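Local coordinates for Sts-2 protein (Mus musculus, PDB 3D4I) that acts through this histidine phosphatase domain as an acid-dependent phosphatase and interferes with CBL-mediated down-regulation of receptor tyrosine kinases, at residues Y175-C179 against S204-C209. Residues are numbered along the deposited sequence; the frame is centred on the assembly and turned at random.
Sequences YVERC and SALDSC
Tyr175 brings the phenol end of its ring against Ser208, which meets it obliquely, with CE2 3.8 Å from Ser208 CB. Its CG stands anti to the backbone N (chi1 165°), which sends the ring out from its helix until the hydroxyl meets segment 204-209. Ser208 OG can donate a hydrogen bond to Tyr175 OH, 2.9 Å away. Its single proton may instead go, more weakly, to Ser204 O, 3.3 Å from Ser208 OG. Ser204 O also accepts the backbone N-H groups of Asp207 and Ser208. Ser204 CB presses against Tyr175 OH at 3.2 Å. A water in the plane of the ring, 2.7 Å from Tyr175 OH, donates to Ser204 OG, which is also bonded to Glu127. Cys179 SG also comes within 3.4 Å of Ser208 OG, and Cys179 CB rests loosely on Cys209 SG. A second water donates to both Val176 O and Ser208 O, tying the two backbones together. Within its own helix, Tyr175 is flanked by Arg178, whose guanidinium carries CD1 of the ring over one face, 3.5 Å above its plane. Trp128 stacks on the same tyrosine. This buried contact of the histidine phosphatase domain joins helix 172-187 to the short helix 205-208, which follows strand 196-201 of the central sheet and packs through Ala205 and Leu206 against Val14 of strand 11-16.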
ATOM      1  N   TYR A 175      20.408  13.189 -23.359  1.00 22.11           N
ATOM      2  CA  TYR A 175      19.517  12.284 -22.608  1.00 21.65           C
ATOM      3  C   TYR A 175      18.499  11.582 -23.518  1.00 21.73           C
ATOM      4  O   TYR A 175      18.387  10.355 -23.498  1.00 21.84           O
ATOM      5  CB  TYR A 175      18.789  13.037 -21.473  1.00 21.07           C
ATOM      6  CG  TYR A 175      17.610  12.254 -20.922  1.00 20.50           C
ATOM      7  CD1 TYR A 175      17.814  11.134 -20.133  1.00 18.73           C
ATOM      8  CD2 TYR A 175      16.295  12.623 -21.227  1.00 19.32           C
ATOM      9  CE1 TYR A 175      16.744  10.400 -19.643  1.00 20.24           C
ATOM     10  CE2 TYR A 175      15.216  11.889 -20.752  1.00 19.39           C
ATOM     11  CZ  TYR A 175      15.448  10.784 -19.951  1.00 20.00           C
ATOM     12  OH  TYR A 175      14.400  10.026 -19.481  1.00 20.73           O
ATOM     13  N   VAL A 176      17.725  12.358 -24.279  1.00 21.89           N
ATOM     14  CA  VAL A 176      16.693  11.755 -25.143  1.00 22.33           C
ATOM     15  C   VAL A 176      17.308  10.828 -26.204  1.00 22.51           C
ATOM     16  O   VAL A 176      16.728   9.788 -26.554  1.00 22.44           O
ATOM     17  CB  VAL A 176      15.707  12.804 -25.774  1.00 22.57           C
ATOM     18  CG1 VAL A 176      14.919  13.514 -24.665  1.00 21.71           C
ATOM     19  CG2 VAL A 176      16.427  13.813 -26.648  1.00 22.31           C
ATOM     20  N   GLU A 177      18.496  11.201 -26.676  1.00 22.84           N
ATOM     21  CA  GLU A 177      19.231  10.389 -27.648  1.00 23.17           C
ATOM     22  C   GLU A 177      19.661   9.057 -27.053  1.00 22.09           C
ATOM     23  O   GLU A 177      19.423   8.037 -27.672  1.00 22.04           O
ATOM     24  CB  GLU A 177      20.425  11.150 -28.250  1.00 23.32           C
ATOM     25  CG  GLU A 177      21.220  10.345 -29.313  1.00 27.66           C
ATOM     26  CD  GLU A 177      20.382   9.862 -30.497  1.00 31.83           C
ATOM     27  OE1 GLU A 177      19.214  10.307 -30.683  1.00 32.96           O
ATOM     28  OE2 GLU A 177      20.904   9.018 -31.253  1.00 35.68           O
ATOM     29  N   ARG A 178      20.241   9.044 -25.847  1.00 21.49           N
ATOM     30  CA  ARG A 178      20.631   7.740 -25.252  1.00 21.68           C
ATOM     31  C   ARG A 178      19.451   6.839 -24.869  1.00 21.17           C
ATOM     32  O   ARG A 178      19.582   5.610 -24.850  1.00 21.41           O
ATOM     33  CB  ARG A 178      21.656   7.866 -24.109  1.00 21.99           C
ATOM     34  CG  ARG A 178      21.257   8.719 -22.923  1.00 23.47           C
ATOM     35  CD  ARG A 178      20.649   7.890 -21.777  1.00 24.24           C
ATOM     36  NE  ARG A 178      20.740   8.630 -20.514  1.00 23.52           N
ATOM     37  CZ  ARG A 178      20.011   8.394 -19.432  1.00 20.03           C
ATOM     38  NH1 ARG A 178      19.098   7.425 -19.425  1.00 18.07           N
ATOM     39  NH2 ARG A 178      20.200   9.146 -18.354  1.00 17.69           N
ATOM     40  N   CYS A 179      18.296   7.440 -24.581  1.00 21.54           N
ATOM     41  CA  CYS A 179      17.091   6.650 -24.322  1.00 20.86           C
ATOM     42  C   CYS A 179      16.626   6.011 -25.622  1.00 20.83           C
ATOM     43  O   CYS A 179      16.207   4.852 -25.640  1.00 20.94           O
ATOM     44  CB  CYS A 179      15.987   7.528 -23.743  1.00 20.91           C
ATOM     45  SG  CYS A 179      16.337   8.038 -22.048  1.00 20.33           S
ATOM     46  N   SER A 204      10.336  10.160 -16.151  1.00 16.72           N
ATOM     47  CA  SER A 204      10.862  10.627 -17.452  1.00 17.93           C
ATOM     48  C   SER A 204      10.765   9.596 -18.590  1.00 17.98           C
ATOM     49  O   SER A 204      10.534   9.962 -19.763  1.00 17.89           O
ATOM     50  CB  SER A 204      12.318  11.043 -17.285  1.00 17.57           C
ATOM     51  OG  SER A 204      13.020  10.076 -16.549  1.00 18.89           O
ATOM     52  N   ALA A 205      10.984   8.327 -18.253  1.00 17.41           N
ATOM     53  CA  ALA A 205      11.020   7.263 -19.242  1.00 17.44           C
ATOM     54  C   ALA A 205       9.669   7.014 -19.929  1.00 17.60           C
ATOM     55  O   ALA A 205       9.642   6.490 -21.049  1.00 16.82           O
ATOM     56  CB  ALA A 205      11.554   5.960 -18.626  1.00 16.59           C
ATOM     57  N   LEU A 206       8.556   7.339 -19.265  1.00 17.92           N
ATOM     58  CA  LEU A 206       7.247   7.126 -19.892  1.00 18.41           C
ATOM     59  C   LEU A 206       7.123   7.955 -21.173  1.00 18.91           C
ATOM     60  O   LEU A 206       6.387   7.572 -22.077  1.00 20.59           O
ATOM     61  CB  LEU A 206       6.063   7.377 -18.948  1.00 17.94           C
ATOM     62  CG  LEU A 206       5.631   6.174 -18.078  1.00 19.64           C
ATOM     63  CD1 LEU A 206       6.562   6.020 -16.900  1.00 15.66           C
ATOM     64  CD2 LEU A 206       4.203   6.329 -17.589  1.00 19.33           C
ATOM     65  N   ASP A 207       7.871   9.055 -21.240  1.00 19.23           N
ATOM     66  CA  ASP A 207       7.969   9.873 -22.452  1.00 19.82           C
ATOM     67  C   ASP A 207       9.183   9.476 -23.321  1.00 19.39           C
ATOM     68  O   ASP A 207       9.049   9.160 -24.515  1.00 18.81           O
ATOM     69  CB  ASP A 207       8.023  11.373 -22.105  1.00 19.68           C
ATOM     70  CG  ASP A 207       7.846  12.268 -23.336  1.00 22.06           C
ATOM     71  OD1 ASP A 207       6.782  12.173 -23.984  1.00 22.58           O
ATOM     72  OD2 ASP A 207       8.734  13.087 -23.647  1.00 25.49           O
ATOM     73  N   SER A 208      10.364   9.493 -22.723  1.00 19.29           N
ATOM     74  CA  SER A 208      11.596   9.311 -23.485  1.00 19.87           C
ATOM     75  C   SER A 208      11.818   7.906 -24.046  1.00 19.88           C
ATOM     76  O   SER A 208      12.574   7.756 -24.996  1.00 20.10           O
ATOM     77  CB  SER A 208      12.804   9.728 -22.649  1.00 20.02           C
ATOM     78  OG  SER A 208      13.016   8.777 -21.637  1.00 21.70           O
ATOM     79  N   CYS A 209      11.198   6.887 -23.450  1.00 19.32           N
ATOM     80  CA  CYS A 209      11.333   5.513 -23.942  1.00 20.02           C
ATOM     81  C   CYS A 209      10.199   5.081 -24.887  1.00 19.85           C
ATOM     82  O   CYS A 209      10.221   3.973 -25.448  1.00 21.03           O
ATOM     83  CB  CYS A 209      11.549   4.519 -22.782  1.00 19.60           C
ATOM     84  SG  CYS A 209      13.126   4.792 -21.902  1.00 21.46           S
TER
HETATM   85  O   HOH W   1      14.607   7.943 -17.761  1.00 21.31           O
HETATM   86  O   HOH W   2      13.892   9.822 -26.135  1.00 21.11           O